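Local coordinates for protein glutathione S-transferase (Ceriporiopsis subvermispora, PDB 6J3E) that binds glutathione and, as a serine-type glutathione S-transferase, probably conjugates its thiol to electrophilic substrates, at residues S21-T24 with W25-R28; R28-L31 with N32-I36; D202-S205 with Y206-T210; W214-W217 with V218-V221. One frame throughout, in Å; residues are numbered along the deposited sequence.

Contact 1 (S21-T24 with W25-R28); sequences SPNT and WKTR. With EDO (1,2-ethanediol), chain D.
The first turn of helix 22-34, which lies within the beta-alpha-beta unit of the thioredoxin-like N-terminal domain, begins with Ser21 as N-cap, and the carbonyl of Ser21 accepts from Trp25 N (3.1 Å between Trp25 N and Ser21 O). The cap itself is a side-chain bond: Thr24 N reaches Ser21 OG at 3.1 Å with an almost straight N-H (172°). Ser21 O also lies at the edge of the Trp25 indole, in its plane, 3.1 Å from Trp25 CD1. On one face of the same indole rests Arg28 CD, 3.5 Å above the ring plane of Trp25 and shifted toward the rim, before the arginine turns off to its salt bridge with Asp9. Arg28 N in turn bonds to Thr24 O at 2.7 Å.

The other flank of this turn belongs to the glutathione site, for Asn23 and Lys26 both bind glutathione in another structure of this protein. The lysine chain is bent at chi3 (-97°) and folds back along the turn, so that Lys26 CE passes 3.8 Å from Asn23 CA and the ammonium comes alongside the asparagine amide. Here a 1,2-ethanediol, probably from the crystallisation liquor, bridges the two groups: its O2 is 3.2 Å from Asn23 ND2 and 3.2 Å from Lys26 NZ, both hydrogen bonds. Ser86 OG, from a further glutathione-binding residue, bonds to Lys26 NZ and to the diol.

Contact 2 (R28-L31 with N32-I36); sequences RYTL and NFKGI
Asn32 N donates to Arg28 O at 2.9 Å, and the asparagine side chain then runs next to that of Arg28, both pointing the same way. With CG placed beside its own backbone N (chi1 -70°), the amide lies close by the same carbonyl, Asn32 CG being 3.3 Å from Arg28 O. Its ND2 meets the aliphatic part of the arginine, 3.9 Å from Arg28 CG, and the amide and guanidinium planes are turned 58° apart. The amide is secured from outside this turn: OD1 accepts from Tyr38 OH, and ND2 reaches the carbonyls of Tyr250 and Val252.

Next along the chain, Phe33 N bonds to Tyr29 O at 2.8 Å, while the ring leads away from the turn. Lys34 N donates to Thr30 O at 2.9 Å. The lysine CB is close to the same acceptor, 3.3 Å between Lys34 CB and Thr30 O, and the chain then leaves toward Asp94, with which NZ makes a salt bridge.

Gly35 departs from helical geometry with positive phi (82°), and its N makes weak bonds to Leu31 O and Asn32 O. Ile36 N then returns to Leu31 O at 3.1 Å, in the carbonyl plane. Its side chain crosses that of Leu31 at a slant, Ile36 CB being 4.2 Å from Leu31 CD2, where Leu93 of helix 86-96 also packs. The bonds Ile36 N to Leu31 O and Gly35 N to Asn32 O, with glycine at C-prime and an apolar pair astride the turn, are those of a Schellman motif; here it ends helix 22-34 and directs the chain into strand 38-42.

Contact 3 (D202-S205 with Y206-T210); sequences DKVS and YADIT
Ser205 OG is held between its backbone N and carbonyl carbon (chi1 54°), and Asp208 CG lies beside its own N, anti to the carbonyl carbon (chi1 -45°); the first torsion places the hydroxyl, and the second brings the carboxylate of Asp208 back to Ser205, next to it. Asp208 OD2 accepts from Ser205 N at 2.6 Å, approached on its anti side and 27° out of the carboxylate plane. The same oxygen is 2.9 Å from Ser205 OG. A water fills the corner beside them, giving one hydrogen to Asp208 OD2 (2.5 Å from the water) and the other to Lys203 O (2.6 Å), and it is also hydrogen-bonded to Ser205 OG.

Ser205 is the N-cap of helix 206-222 and Asp208 its third helical residue, so the bond between them is the half of a capping box in which the N3 side chain accepts from the N-cap amide. A Ser/Thr-x-x-Asp box at the start of this helix is a recurring feature of glutathione S-transferases. Next to it stands the matching hydrophobic staple: Val204, just before the cap, sets CG1 4.3 Å from CG1 of Ile209, and Phe247 packs on both. Ile209 N donates to Ser205 O at 3.3 Å.

The other carboxylate oxygen, Asp208 OD1, accepts from Phe199 N. Several donors and a helix N-terminus around this buried group would be expected to favour its charged form. One residue into the helix, Tyr206 O takes Thr210 N and Thr210 OG1 from opposite faces of its plane, with Thr210 OG1 2.9 Å from Tyr206 O and against one face of the tyrosine ring.

Contact 4 (W214-W217 with V218-V221); sequences WVIW and VKRV
Four successive carbonyls, from Trp214 to Trp217, are each satisfied by the amide four residues on. Val218 N to Trp214 O is the longest of the bonds at 3.2 Å. Arg220 N to Ile216 O is the shortest at 2.8 Å, and Lys219 N to Val215 O and Val221 N to Trp217 O fall between them. All four N-H groups point fairly straight at their acceptors, as in regular alpha-helix.

The guanidinium of Arg220 is just as fully used, though by partners beyond this turn: NE donates to Ala19 O, NH1 forms a salt bridge with Glu251 and NH2 one with Asp17. A bend at chi3 (94°) carries the group there and leaves the methylene carbons against Ile216, with Arg220 CD 3.4 Å from Ile216 CG1. Apolar carbon thus lines the stem of a buried charge whose three nitrogens are all engaged. Ile216 CD1 also touches the extended Lys219 chain, 4.0 Å from Lys219 CD.

Trp217, its CG anti to N (chi1 175°), lies alongside Val221 and meets it through the pyrrole part, with Trp217 CD1 3.5 Å from Val221 CG2.

This stretch of helix 206-222 is wedged between other helices: Trp214, Trp217 and Val221 pack on helix 109-136, Val215, Val218 and Lys219 rest on Trp229 of helix 227-232, and Trp214, Trp217 and Arg220 press against helix 22-34 of the N-terminal domain.

Contacts 1 and 2 are successive parts of helix 22-34 and share Arg28. Contact 3 is the start of helix 206-222 with the loop residues before it, and contact 4 lies further along the same helix, their centres about 17 Å apart. The two helices pack across the interface between the N- and C-terminal domains. Contact 1 meets contact 4 where Lys26 CE is 3.2 Å from Trp214 NE1 and Pro22 CG is 3.4 Å from Trp217 CD2. Contact 2 meets contact 3 through Phe33 CZ and Val204 CB, 3.6 Å apart. Contact 1 supplies Asn23 and Lys26 to the glutathione site; Tyr206 of contact 3, from the other domain, borders it, its OH 3.6 Å from Lys26 CD and hydrogen-bonded to Ser86 OG.

Contact 1 (S21-T24 with W25-R28)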
# COMPACT_ATOMS: atom_id res chain seq x y z
N SER A 21 6.22 2.49 -22.38
CA SER A 21 6.48 1.79 -21.12
C SER A 21 5.71 2.41 -19.97
O SER A 21 5.58 3.64 -19.88
CB SER A 21 7.98 1.80 -20.80
OG SER A 21 8.21 1.52 -19.43
N PRO A 22 5.19 1.60 -19.04
CA PRO A 22 4.57 2.19 -17.86
C PRO A 22 5.58 2.84 -16.95
O PRO A 22 5.34 3.95 -16.44
CB PRO A 22 3.86 0.98 -17.21
CG PRO A 22 4.63 -0.20 -17.65
CD PRO A 22 5.16 0.12 -19.02
N ASN A 23 6.73 2.18 -16.73
CA ASN A 23 7.74 2.73 -15.84
C ASN A 23 8.32 4.02 -16.39
O ASN A 23 8.52 4.99 -15.64
CB ASN A 23 8.84 1.70 -15.60
CG ASN A 23 8.30 0.38 -15.12
OD1 ASN A 23 8.05 -0.52 -15.91
ND2 ASN A 23 8.09 0.27 -13.82
N THR A 24 8.61 4.08 -17.69
CA THR A 24 9.22 5.30 -18.20
C THR A 24 8.21 6.42 -18.37
O THR A 24 8.57 7.60 -18.28
CB THR A 24 9.95 5.04 -19.53
OG1 THR A 24 8.99 4.71 -20.55
CG2 THR A 24 10.95 3.89 -19.38
N TRP A 25 6.94 6.10 -18.62
CA TRP A 25 5.98 7.19 -18.74
C TRP A 25 5.78 7.90 -17.41
O TRP A 25 5.53 9.12 -17.39
CB TRP A 25 4.65 6.67 -19.25
CG TRP A 25 4.44 6.90 -20.70
CD1 TRP A 25 4.49 5.97 -21.69
CD2 TRP A 25 4.15 8.15 -21.33
NE1 TRP A 25 4.24 6.56 -22.91
CE2 TRP A 25 4.02 7.90 -22.72
CE3 TRP A 25 3.98 9.46 -20.87
CZ2 TRP A 25 3.74 8.90 -23.64
CZ3 TRP A 25 3.70 10.46 -21.79
CH2 TRP A 25 3.58 10.17 -23.16
N LYS A 26 5.91 7.18 -16.30
CA LYS A 26 5.91 7.85 -15.01
C LYS A 26 6.94 8.98 -15.02
O LYS A 26 6.63 10.12 -14.67
CB LYS A 26 6.19 6.86 -13.88
CG LYS A 26 5.05 5.88 -13.59
CD LYS A 26 5.30 5.05 -12.33
CE LYS A 26 5.89 3.72 -12.66
NZ LYS A 26 6.68 3.10 -11.59
N THR A 27 8.14 8.68 -15.51
CA THR A 27 9.20 9.70 -15.52
C THR A 27 9.01 10.71 -16.66
O THR A 27 9.31 11.89 -16.48
CB THR A 27 10.57 9.01 -15.60
OG1 THR A 27 10.82 8.37 -14.34
CG2 THR A 27 11.70 10.00 -15.88
N ARG A 28 8.49 10.27 -17.81
CA ARG A 28 8.16 11.22 -18.86
C ARG A 28 7.09 12.19 -18.38
O ARG A 28 7.24 13.42 -18.49
CB ARG A 28 7.71 10.49 -20.13
CG ARG A 28 7.45 11.41 -21.31
CD ARG A 28 7.10 10.67 -22.61
NE ARG A 28 8.20 9.84 -23.10
CZ ARG A 28 9.24 10.29 -23.80
NH1 ARG A 28 9.35 11.58 -24.10
NH2 ARG A 28 10.17 9.44 -24.21
C1 EDO D . 11.86 1.55 -12.53
O1 EDO D . 11.56 0.21 -12.94
C2 EDO D . 10.71 2.09 -11.69
O2 EDO D . 9.74 2.67 -12.56

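Contact 2 (R28-L31 with N32-I36)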
# COMPACT_ATOMS: atom_id res chain seq x y z
N ARG A 28 8.49 10.27 -17.81
CA ARG A 28 8.16 11.22 -18.86
C ARG A 28 7.09 12.19 -18.38
O ARG A 28 7.24 13.42 -18.49
CB ARG A 28 7.71 10.49 -20.13
CG ARG A 28 7.45 11.41 -21.31
CD ARG A 28 7.10 10.67 -22.61
NE ARG A 28 8.20 9.84 -23.10
CZ ARG A 28 9.24 10.29 -23.80
NH1 ARG A 28 9.35 11.58 -24.10
NH2 ARG A 28 10.17 9.44 -24.21
N TYR A 29 5.98 11.67 -17.84
CA TYR A 29 4.96 12.53 -17.26
C TYR A 29 5.59 13.52 -16.28
O TYR A 29 5.31 14.73 -16.34
CB TYR A 29 3.89 11.69 -16.56
CG TYR A 29 2.70 11.28 -17.41
CD1 TYR A 29 2.03 12.20 -18.22
CD2 TYR A 29 2.22 9.98 -17.38
CE1 TYR A 29 0.93 11.83 -18.98
CE2 TYR A 29 1.12 9.60 -18.14
CZ TYR A 29 0.48 10.52 -18.94
OH TYR A 29 -0.62 10.13 -19.70
N THR A 30 6.48 13.04 -15.41
CA THR A 30 7.05 13.91 -14.38
C THR A 30 7.89 15.03 -15.00
O THR A 30 7.78 16.20 -14.59
CB THR A 30 7.86 13.08 -13.38
OG1 THR A 30 7.04 12.01 -12.87
CG2 THR A 30 8.30 13.93 -12.19
N LEU A 31 8.72 14.71 -16.01
CA LEU A 31 9.51 15.75 -16.66
C LEU A 31 8.64 16.73 -17.45
O LEU A 31 8.96 17.92 -17.51
CB LEU A 31 10.56 15.11 -17.57
CG LEU A 31 11.70 14.34 -16.90
CD1 LEU A 31 12.35 13.43 -17.91
CD2 LEU A 31 12.74 15.27 -16.32
N ASN A 32 7.54 16.26 -18.03
CA ASN A 32 6.61 17.15 -18.74
C ASN A 32 5.86 18.05 -17.76
O ASN A 32 5.68 19.25 -18.03
CB ASN A 32 5.63 16.32 -19.57
CG ASN A 32 6.29 15.65 -20.77
OD1 ASN A 32 7.47 15.88 -21.06
ND2 ASN A 32 5.53 14.82 -21.48
N PHE A 33 5.41 17.51 -16.63
CA PHE A 33 4.64 18.30 -15.68
C PHE A 33 5.52 19.28 -14.93
O PHE A 33 5.09 20.39 -14.60
CB PHE A 33 3.91 17.39 -14.70
CG PHE A 33 3.28 18.11 -13.54
CD1 PHE A 33 2.01 18.68 -13.66
CD2 PHE A 33 3.94 18.21 -12.33
CE1 PHE A 33 1.42 19.34 -12.60
CE2 PHE A 33 3.37 18.86 -11.26
CZ PHE A 33 2.10 19.43 -11.39
N LYS A 34 6.76 18.88 -14.61
CA LYS A 34 7.69 19.81 -13.98
C LYS A 34 8.22 20.84 -14.97
O LYS A 34 8.69 21.90 -14.55
CB LYS A 34 8.86 19.07 -13.34
CG LYS A 34 8.53 18.45 -11.99
CD LYS A 34 9.77 17.79 -11.41
CE LYS A 34 9.56 17.45 -9.94
NZ LYS A 34 9.49 18.67 -9.07
N GLY A 35 8.13 20.55 -16.27
CA GLY A 35 8.57 21.49 -17.28
C GLY A 35 10.05 21.49 -17.54
O GLY A 35 10.57 22.50 -18.02
N ILE A 36 10.75 20.40 -17.24
CA ILE A 36 12.20 20.32 -17.42
C ILE A 36 12.51 19.82 -18.83
O ILE A 36 11.93 18.82 -19.28
CB ILE A 36 12.85 19.42 -16.35
CG1 ILE A 36 12.40 19.88 -14.96
CG2 ILE A 36 14.36 19.47 -16.45
CD1 ILE A 36 12.79 18.96 -13.83

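Contact 3 (D202-S205 with Y206-T210)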
# COMPACT_ATOMS: atom_id res chain seq x y z
N ASP A 202 -6.54 18.86 -4.68
CA ASP A 202 -6.46 19.86 -5.73
C ASP A 202 -5.10 19.92 -6.43
O ASP A 202 -5.04 20.41 -7.56
CB ASP A 202 -6.79 21.24 -5.14
CG ASP A 202 -6.08 21.47 -3.81
OD1 ASP A 202 -5.47 20.50 -3.30
OD2 ASP A 202 -6.14 22.60 -3.27
N LYS A 203 -4.04 19.43 -5.81
CA LYS A 203 -2.70 19.49 -6.37
C LYS A 203 -2.26 18.13 -6.92
O LYS A 203 -2.57 17.09 -6.34
CB LYS A 203 -1.70 19.96 -5.32
CG LYS A 203 -2.04 21.31 -4.70
CD LYS A 203 -1.96 21.28 -3.17
CE LYS A 203 -0.60 20.79 -2.67
NZ LYS A 203 -0.56 20.71 -1.18
N VAL A 204 -1.54 18.15 -8.04
CA VAL A 204 -0.95 16.95 -8.60
C VAL A 204 0.20 16.46 -7.73
O VAL A 204 0.99 17.24 -7.21
CB VAL A 204 -0.47 17.22 -10.03
CG1 VAL A 204 0.57 16.20 -10.46
CG2 VAL A 204 -1.63 17.23 -10.96
N SER A 205 0.28 15.14 -7.57
CA SER A 205 1.35 14.51 -6.81
C SER A 205 1.92 13.37 -7.63
O SER A 205 1.34 12.97 -8.65
CB SER A 205 0.83 14.00 -5.47
OG SER A 205 -0.28 13.15 -5.70
N TYR A 206 3.05 12.82 -7.19
CA TYR A 206 3.62 11.68 -7.91
C TYR A 206 2.68 10.48 -7.89
O TYR A 206 2.77 9.63 -8.78
CB TYR A 206 5.01 11.29 -7.37
CG TYR A 206 5.65 10.07 -8.05
CD1 TYR A 206 6.19 10.17 -9.34
CD2 TYR A 206 5.70 8.84 -7.42
CE1 TYR A 206 6.78 9.05 -9.97
CE2 TYR A 206 6.27 7.71 -8.05
CZ TYR A 206 6.81 7.83 -9.31
OH TYR A 206 7.35 6.71 -9.92
N ALA A 207 1.76 10.41 -6.92
CA ALA A 207 0.85 9.27 -6.86
C ALA A 207 -0.12 9.29 -8.03
O ALA A 207 -0.46 8.23 -8.58
CB ALA A 207 0.11 9.24 -5.52
N ASP A 208 -0.58 10.48 -8.41
CA ASP A 208 -1.39 10.65 -9.61
C ASP A 208 -0.60 10.28 -10.84
O ASP A 208 -1.13 9.64 -11.76
CB ASP A 208 -1.85 12.11 -9.72
CG ASP A 208 -2.37 12.67 -8.41
OD1 ASP A 208 -3.22 12.01 -7.75
OD2 ASP A 208 -1.91 13.77 -8.02
N ILE A 209 0.66 10.71 -10.90
CA ILE A 209 1.50 10.42 -12.06
C ILE A 209 1.69 8.92 -12.18
O ILE A 209 1.67 8.37 -13.29
CB ILE A 209 2.84 11.17 -11.93
CG1 ILE A 209 2.59 12.67 -11.93
CG2 ILE A 209 3.80 10.78 -13.06
CD1 ILE A 209 3.81 13.50 -11.64
N THR A 210 1.81 8.23 -11.04
CA THR A 210 1.98 6.78 -11.06
C THR A 210 0.81 6.11 -11.77
O THR A 210 1.01 5.18 -12.57
CB THR A 210 2.09 6.26 -9.63
OG1 THR A 210 3.27 6.78 -9.01
CG2 THR A 210 2.14 4.74 -9.62
O HOH W 1 -2.38 14.63 -5.68

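Contact 4 (W214-W217 with V218-V221)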
# COMPACT_ATOMS: atom_id res chain seq x y z
N TRP A 214 0.72 3.94 -15.66
CA TRP A 214 0.35 2.58 -15.99
C TRP A 214 -0.89 2.55 -16.87
O TRP A 214 -1.01 1.67 -17.73
CB TRP A 214 0.17 1.76 -14.71
CG TRP A 214 1.48 1.50 -14.02
CD1 TRP A 214 2.15 2.36 -13.19
CD2 TRP A 214 2.29 0.32 -14.12
NE1 TRP A 214 3.33 1.79 -12.77
CE2 TRP A 214 3.45 0.54 -13.32
CE3 TRP A 214 2.17 -0.89 -14.80
CZ2 TRP A 214 4.46 -0.41 -13.19
CZ3 TRP A 214 3.17 -1.84 -14.66
CH2 TRP A 214 4.31 -1.59 -13.86
N VAL A 215 -1.80 3.51 -16.70
CA VAL A 215 -3.02 3.51 -17.50
C VAL A 215 -2.72 3.86 -18.94
O VAL A 215 -3.26 3.24 -19.87
CB VAL A 215 -4.08 4.45 -16.89
CG1 VAL A 215 -5.27 4.60 -17.83
CG2 VAL A 215 -4.55 3.89 -15.58
N ILE A 216 -1.82 4.82 -19.17
CA ILE A 216 -1.48 5.18 -20.55
C ILE A 216 -0.80 4.02 -21.25
O ILE A 216 -0.94 3.84 -22.47
CB ILE A 216 -0.64 6.48 -20.60
CG1 ILE A 216 -0.81 7.15 -21.96
CG2 ILE A 216 0.85 6.22 -20.37
CD1 ILE A 216 -2.23 7.46 -22.29
N TRP A 217 -0.07 3.19 -20.50
CA TRP A 217 0.48 1.95 -21.03
C TRP A 217 -0.62 1.04 -21.54
O TRP A 217 -0.54 0.48 -22.64
CB TRP A 217 1.30 1.25 -19.94
CG TRP A 217 1.86 -0.11 -20.26
CD1 TRP A 217 2.45 -0.52 -21.44
CD2 TRP A 217 1.88 -1.26 -19.39
NE1 TRP A 217 2.85 -1.82 -21.34
CE2 TRP A 217 2.51 -2.30 -20.10
CE3 TRP A 217 1.44 -1.49 -18.08
CZ2 TRP A 217 2.71 -3.56 -19.54
CZ3 TRP A 217 1.63 -2.74 -17.53
CH2 TRP A 217 2.27 -3.76 -18.25
N VAL A 218 -1.67 0.87 -20.74
CA VAL A 218 -2.79 0.03 -21.15
C VAL A 218 -3.46 0.61 -22.37
O VAL A 218 -3.83 -0.11 -23.30
CB VAL A 218 -3.78 -0.13 -19.98
CG1 VAL A 218 -5.04 -0.83 -20.44
CG2 VAL A 218 -3.12 -0.89 -18.84
N LYS A 219 -3.61 1.94 -22.39
CA LYS A 219 -4.33 2.57 -23.49
C LYS A 219 -3.54 2.48 -24.78
O LYS A 219 -4.10 2.13 -25.83
CB LYS A 219 -4.64 4.04 -23.16
CG LYS A 219 -5.36 4.78 -24.29
CD LYS A 219 -5.62 6.25 -23.95
CE LYS A 219 -6.49 6.94 -24.99
NZ LYS A 219 -6.87 8.31 -24.60
N ARG A 220 -2.24 2.76 -24.72
CA ARG A 220 -1.48 2.80 -25.96
C ARG A 220 -1.17 1.40 -26.47
O ARG A 220 -1.26 1.15 -27.68
CB ARG A 220 -0.22 3.63 -25.76
CG ARG A 220 -0.54 5.11 -25.78
CD ARG A 220 0.40 5.92 -24.92
NE ARG A 220 1.51 6.45 -25.70
CZ ARG A 220 1.68 7.73 -25.99
NH1 ARG A 220 0.82 8.65 -25.55
NH2 ARG A 220 2.73 8.09 -26.70
N VAL A 221 -0.87 0.46 -25.57
CA VAL A 221 -0.45 -0.87 -26.00
C VAL A 221 -1.65 -1.70 -26.44
O VAL A 221 -1.62 -2.32 -27.51
CB VAL A 221 0.36 -1.57 -24.90
CG1 VAL A 221 0.46 -3.07 -25.17
CG2 VAL A 221 1.75 -0.95 -24.82